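PDB 3K9U: PaiA Acetyltransferase, which transfers the acetyl group of acetyl-CoA to polyamines such as spermidine, helping to keep these compounds below toxic levels. Local coordinates for residues G76-K81 and L109-I114; N85-L90 and K113-K118. All blocks are in the same frame, centred on the assembly; numbering follows the deposited sequence.

In the fold
Both contacts rest helix 103-118 on the same mixed sheet of the N-acetyltransferase (GNAT) fold. Contact 1 uses strand 73-83 and the middle of the helix; contact 2 uses the following strand, 86-94, and the helix's last residues. The two strands are antiparallel neighbours joined by a tight turn, and the centres of the two contacts lie about 8 Å apart. Backbone bonds tie the strands directly: Glu88 N lies 2.7 Å from Lys81 O, and Leu90 N 2.9 Å from Glu79 O, both probable hydrogen bonds. One helix thus spans two adjacent strands, while residues Thr99 to Gly104, which lead into the helix and begin it, bind acetyl-CoA.

Contact 1. Residues G76-K81 and L109-I114; sequences GFIELK and LEAEKI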
loop_
_atom_site.group_PDB
_atom_site.type_symbol
_atom_site.label_atom_id
_atom_site.label_comp_id
_atom_site.label_asym_id
_atom_site.label_seq_id
_atom_site.Cartn_x
_atom_site.Cartn_y
_atom_site.Cartn_z
ATOM N N GLY A 76 -4.700 11.783 4.990
ATOM C CA GLY A 76 -5.933 11.389 4.300
ATOM C C GLY A 76 -7.059 12.334 4.659
ATOM O O GLY A 76 -6.928 13.135 5.604
ATOM N N PHE A 77 -8.157 12.268 3.919
ATOM C CA PHE A 77 -9.312 13.100 4.237
ATOM C C PHE A 77 -10.591 12.537 3.672
ATOM O O PHE A 77 -10.550 11.688 2.830
ATOM C CB PHE A 77 -9.104 14.509 3.674
ATOM C CG PHE A 77 -8.928 14.540 2.169
ATOM C CD1 PHE A 77 -7.664 14.373 1.592
ATOM C CD2 PHE A 77 -10.008 14.695 1.336
ATOM C CE1 PHE A 77 -7.495 14.385 0.202
ATOM C CE2 PHE A 77 -9.842 14.708 -0.052
ATOM C CZ PHE A 77 -8.575 14.556 -0.616
ATOM N N ILE A 78 -11.723 13.066 4.116
ATOM C CA ILE A 78 -13.014 12.641 3.637
ATOM C C ILE A 78 -13.905 13.864 3.512
ATOM O O ILE A 78 -13.795 14.791 4.312
ATOM C CB ILE A 78 -13.641 11.585 4.581
ATOM C CG1 ILE A 78 -14.809 10.878 3.885
ATOM C CG2 ILE A 78 -14.054 12.226 5.915
ATOM C CD1 ILE A 78 -15.527 9.765 4.728
ATOM N N GLU A 79 -14.753 13.885 2.484
ATOM C CA GLU A 79 -15.704 14.962 2.266
ATOM C C GLU A 79 -17.089 14.367 2.038
ATOM O O GLU A 79 -17.257 13.513 1.186
ATOM C CB GLU A 79 -15.305 15.832 1.056
ATOM C CG GLU A 79 -16.247 17.091 0.852
ATOM C CD GLU A 79 -15.855 18.008 -0.322
ATOM O OE1 GLU A 79 -15.779 17.536 -1.491
ATOM O OE2 GLU A 79 -15.626 19.219 -0.074
ATOM N N LEU A 80 -18.072 14.826 2.798
ATOM C CA LEU A 80 -19.473 14.472 2.545
ATOM C C LEU A 80 -20.401 15.672 2.601
ATOM O O LEU A 80 -20.195 16.550 3.421
ATOM C CB LEU A 80 -19.979 13.455 3.563
ATOM C CG LEU A 80 -19.104 12.261 3.875
ATOM C CD1 LEU A 80 -18.275 12.581 5.089
ATOM C CD2 LEU A 80 -20.015 11.060 4.113
ATOM N N LYS A 81 -21.418 15.689 1.742
ATOM C CA LYS A 81 -22.467 16.708 1.756
ATOM C C LYS A 81 -23.809 16.102 2.159
ATOM O O LYS A 81 -24.202 15.017 1.687
ATOM C CB LYS A 81 -22.646 17.365 0.382
ATOM C CG LYS A 81 -22.120 18.827 0.245
ATOM C CD LYS A 81 -20.804 18.932 -0.584
ATOM C CE LYS A 81 -20.138 20.315 -0.491
ATOM N NZ LYS A 81 -19.487 20.789 -1.782
ATOM N N LEU A 109 -16.214 5.874 9.642
ATOM C CA LEU A 109 -16.940 5.712 10.902
ATOM C C LEU A 109 -17.200 7.045 11.627
ATOM O O LEU A 109 -18.253 7.215 12.247
ATOM C CB LEU A 109 -16.263 4.696 11.813
ATOM C CG LEU A 109 -16.498 3.228 11.366
ATOM C CD1 LEU A 109 -15.545 2.264 12.088
ATOM C CD2 LEU A 109 -17.989 2.817 11.581
ATOM N N GLU A 110 -16.268 7.992 11.509
ATOM C CA GLU A 110 -16.450 9.308 12.116
ATOM C C GLU A 110 -17.543 10.068 11.397
ATOM O O GLU A 110 -18.400 10.689 12.026
ATOM C CB GLU A 110 -15.153 10.127 12.086
ATOM C CG GLU A 110 -14.153 9.703 13.139
ATOM C CD GLU A 110 -14.709 9.870 14.551
ATOM O OE1 GLU A 110 -15.131 10.994 14.936
ATOM O OE2 GLU A 110 -14.741 8.861 15.258
ATOM N N ALA A 111 -17.525 10.002 10.075
ATOM C CA ALA A 111 -18.600 10.612 9.294
ATOM C C ALA A 111 -19.943 10.013 9.693
ATOM O O ALA A 111 -20.867 10.754 9.997
ATOM C CB ALA A 111 -18.370 10.444 7.794
ATOM N N GLU A 112 -20.047 8.684 9.716
ATOM C CA GLU A 112 -21.343 8.021 10.019
ATOM C C GLU A 112 -21.822 8.312 11.432
ATOM O O GLU A 112 -23.028 8.323 11.687
ATOM C CB GLU A 112 -21.255 6.499 9.840
ATOM C CG GLU A 112 -21.067 6.077 8.395
ATOM C CD GLU A 112 -20.872 4.556 8.203
ATOM O OE1 GLU A 112 -20.306 3.885 9.099
ATOM O OE2 GLU A 112 -21.270 4.051 7.129
ATOM N N LYS A 113 -20.885 8.527 12.352
ATOM C CA LYS A 113 -21.254 8.916 13.713
ATOM C C LYS A 113 -21.962 10.284 13.690
ATOM O O LYS A 113 -22.954 10.490 14.397
ATOM C CB LYS A 113 -20.012 8.922 14.623
ATOM C CG LYS A 113 -20.171 9.698 15.922
ATOM C CD LYS A 113 -19.018 9.448 16.875
ATOM C CE LYS A 113 -19.370 9.995 18.287
ATOM N NZ LYS A 113 -18.566 9.349 19.390
ATOM N N ILE A 114 -21.470 11.197 12.841
ATOM C CA ILE A 114 -22.075 12.536 12.693
ATOM C C ILE A 114 -23.422 12.483 11.958
ATOM O O ILE A 114 -24.369 13.163 12.361
ATOM C CB ILE A 114 -21.117 13.519 11.974
ATOM C CG1 ILE A 114 -19.879 13.760 12.849
ATOM C CG2 ILE A 114 -21.805 14.822 11.681
ATOM C CD1 ILE A 114 -18.743 14.314 12.099
#
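Ala111 presses its methyl group against the side chains of Leu80 and Ile78, and these apolar contacts are what joins segments 76-81 and 109-114. Leu80 is the closer partner: its CD1 lies 3.4 Å from Ala111 CB, nearer than carbons usually pack, and its CD2 follows at 4.1 Å from the same CB. Both branches approach the methyl from the strand side, CD1 tightly and CD2 more loosely. Ile78 makes a lighter contact, its CD1 standing 4.2 Å from Ala111 CB. Here the torsions matter: with CG1 anti to the backbone N (chi1 -165°) and CD1 continuing the extended chain, the terminal methyl is carried out to the helix.

Residue size explains the fit. The nearest CA atoms, of Leu80 and Ala111, are 7.8 Å apart, and the short alanine on the helix lets the branched residues of the strand fill the interval. Ile78 and Leu80 share this face of the strand and also reach strand 63-70, where they meet Leu66 and Leu64.

The other face of the strand and the flank of the helix carry different partners. On that face of the strand, Phe77 packs on Leu16 and Val19 of helix 13-27. Charges pair there too, Glu79 forming a salt bridge with Arg91. At the flank of the helix, Glu112 pairs with Lys157 and is hydrogen-bonded to the hydroxyl of Tyr159.

Ile78 also touches Leu92, a residue of the acetyl-CoA site, and its side chain stands about 7 Å from the bound cofactor at the nearest atoms. With only methyl groups meeting, the contact has no directional bonds; it depends on shape and on burial of apolar surface, which places the helix against the central strands beside the cofactor site.

Contact 2. Residues N85-L90 and K113-K118; sequences NKAELL and KIMKKK
Strand 86-94 and helix 103-118 are the first two elements of a beta-alpha-beta unit completed by strand 122-128, and they meet here through Ala87 and Met115. The methyl CB of Ala87 touches the sulfur of Met115, SD, at 3.7 Å, an apolar contact with the thioether. The Met115 chain runs out nearly straight (chi2 171°) and then bends at chi3, -98°, turning CE aside so that SD rather than the terminal methyl faces the alanine. A long, flexible methionine can cross the gap from the helix, whereas alanine keeps the strand side slim; their CA atoms are 7.8 Å apart.

In this unit the strand and its parallel partner 122-128 are joined by backbone hydrogen bonds, Ala87 pairing with Glu122 and Arg124, while the helix crosses over one face of the sheet. Met115 also packs on Leu80 and Ile120, and Ala87 on Cys123, all in the apolar layer beneath the helix.

Nearer the surface, Asn85 occupies a left-handed backbone conformation (phi 63°), which asparagine tolerates well, in the turn leading into the strand. Its OD1 stands 4.4 Å from Lys118 O near the end of the helix and has no partner in the model. Lys118 starts out facing the strand, but its amine finishes farther from it, while its side chain touches Ile82 and Leu61.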
loop_
_atom_site.group_PDB
_atom_site.type_symbol
_atom_site.label_atom_id
_atom_site.label_comp_id
_atom_site.label_asym_id
_atom_site.label_seq_id
_atom_site.Cartn_x
_atom_site.Cartn_y
_atom_site.Cartn_z
ATOM N N ASN A 85 -31.481 15.949 3.920
ATOM C CA ASN A 85 -31.307 14.883 4.911
ATOM C C ASN A 85 -30.781 13.538 4.337
ATOM O O ASN A 85 -30.934 12.500 4.966
ATOM C CB ASN A 85 -32.644 14.690 5.657
ATOM C CG ASN A 85 -32.484 14.114 7.060
ATOM O OD1 ASN A 85 -31.439 13.562 7.423
ATOM N ND2 ASN A 85 -33.535 14.236 7.852
ATOM N N LYS A 86 -30.150 13.568 3.160
ATOM C CA LYS A 86 -29.438 12.421 2.596
ATOM C C LYS A 86 -27.965 12.807 2.444
ATOM O O LYS A 86 -27.656 13.978 2.208
ATOM C CB LYS A 86 -29.978 12.068 1.208
ATOM C CG LYS A 86 -31.447 11.637 1.140
ATOM C CD LYS A 86 -31.664 10.801 -0.137
ATOM C CE LYS A 86 -33.103 10.742 -0.584
ATOM N NZ LYS A 86 -33.370 9.606 -1.551
ATOM N N ALA A 87 -27.065 11.848 2.583
ATOM C CA ALA A 87 -25.635 12.128 2.507
ATOM C C ALA A 87 -25.054 11.755 1.138
ATOM O O ALA A 87 -25.443 10.757 0.532
ATOM C CB ALA A 87 -24.892 11.384 3.605
ATOM N N GLU A 88 -24.115 12.547 0.651
ATOM C CA GLU A 88 -23.306 12.113 -0.476
ATOM C C GLU A 88 -21.840 12.091 -0.026
ATOM O O GLU A 88 -21.329 13.071 0.543
ATOM C CB GLU A 88 -23.506 12.963 -1.734
ATOM C CG GLU A 88 -22.536 12.471 -2.831
ATOM C CD GLU A 88 -22.883 12.808 -4.277
ATOM O OE1 GLU A 88 -23.683 13.707 -4.551
ATOM O OE2 GLU A 88 -22.293 12.152 -5.155
ATOM N N LEU A 89 -21.202 10.942 -0.214
ATOM C CA LEU A 89 -19.789 10.789 0.073
ATOM C C LEU A 89 -19.050 11.210 -1.191
ATOM O O LEU A 89 -19.079 10.514 -2.207
ATOM C CB LEU A 89 -19.468 9.341 0.461
ATOM C CG LEU A 89 -18.125 9.106 1.180
ATOM C CD1 LEU A 89 -18.014 7.647 1.710
ATOM C CD2 LEU A 89 -16.942 9.428 0.264
ATOM N N LEU A 90 -18.444 12.382 -1.162
ATOM C CA LEU A 90 -17.887 12.957 -2.383
ATOM C C LEU A 90 -16.469 12.532 -2.599
ATOM O O LEU A 90 -16.045 12.418 -3.720
ATOM C CB LEU A 90 -17.917 14.488 -2.356
ATOM C CG LEU A 90 -19.294 15.139 -2.275
ATOM C CD1 LEU A 90 -19.113 16.632 -1.912
ATOM C CD2 LEU A 90 -20.095 14.957 -3.585
ATOM N N LYS A 113 -20.885 8.527 12.352
ATOM C CA LYS A 113 -21.254 8.916 13.713
ATOM C C LYS A 113 -21.962 10.284 13.690
ATOM O O LYS A 113 -22.954 10.490 14.397
ATOM C CB LYS A 113 -20.012 8.922 14.623
ATOM C CG LYS A 113 -20.171 9.698 15.922
ATOM C CD LYS A 113 -19.018 9.448 16.875
ATOM C CE LYS A 113 -19.370 9.995 18.287
ATOM N NZ LYS A 113 -18.566 9.349 19.390
ATOM N N ILE A 114 -21.470 11.197 12.841
ATOM C CA ILE A 114 -22.075 12.536 12.693
ATOM C C ILE A 114 -23.422 12.483 11.958
ATOM O O ILE A 114 -24.369 13.163 12.361
ATOM C CB ILE A 114 -21.117 13.519 11.974
ATOM C CG1 ILE A 114 -19.879 13.760 12.849
ATOM C CG2 ILE A 114 -21.805 14.822 11.681
ATOM C CD1 ILE A 114 -18.743 14.314 12.099
ATOM N N MET A 115 -23.489 11.681 10.896
ATOM C CA MET A 115 -24.744 11.381 10.200
ATOM C C MET A 115 -25.788 10.818 11.164
ATOM O O MET A 115 -26.960 11.231 11.161
ATOM C CB MET A 115 -24.496 10.388 9.047
ATOM C CG MET A 115 -23.752 11.028 7.834
ATOM S SD MET A 115 -23.209 9.854 6.563
ATOM C CE MET A 115 -21.505 9.574 6.975
ATOM N N LYS A 116 -25.348 9.901 12.020
ATOM C CA LYS A 116 -26.248 9.274 13.006
ATOM C C LYS A 116 -26.895 10.298 13.932
ATOM O O LYS A 116 -28.100 10.260 14.131
ATOM C CB LYS A 116 -25.486 8.254 13.836
ATOM C CG LYS A 116 -26.330 7.375 14.750
ATOM C CD LYS A 116 -25.414 6.399 15.521
ATOM C CE LYS A 116 -26.089 5.071 15.793
ATOM N NZ LYS A 116 -27.279 5.273 16.609
ATOM N N LYS A 117 -26.103 11.206 14.496
ATOM C CA LYS A 117 -26.651 12.247 15.379
ATOM C C LYS A 117 -27.590 13.228 14.643
ATOM O O LYS A 117 -28.510 13.790 15.257
ATOM C CB LYS A 117 -25.541 12.998 16.150
ATOM C CG LYS A 117 -24.579 13.838 15.288
ATOM C CD LYS A 117 -23.822 14.941 16.097
ATOM C CE LYS A 117 -23.067 15.935 15.173
ATOM N NZ LYS A 117 -21.787 16.464 15.776
ATOM N N LYS A 118 -27.368 13.414 13.339
ATOM C CA LYS A 118 -28.249 14.251 12.503
ATOM C C LYS A 118 -29.505 13.529 12.040
ATOM O O LYS A 118 -30.480 14.176 11.667
ATOM C CB LYS A 118 -27.496 14.797 11.286
ATOM C CG LYS A 118 -26.537 15.898 11.668
ATOM C CD LYS A 118 -25.661 16.355 10.514
ATOM C CE LYS A 118 -24.695 17.437 10.994
ATOM N NZ LYS A 118 -25.343 18.381 12.017
#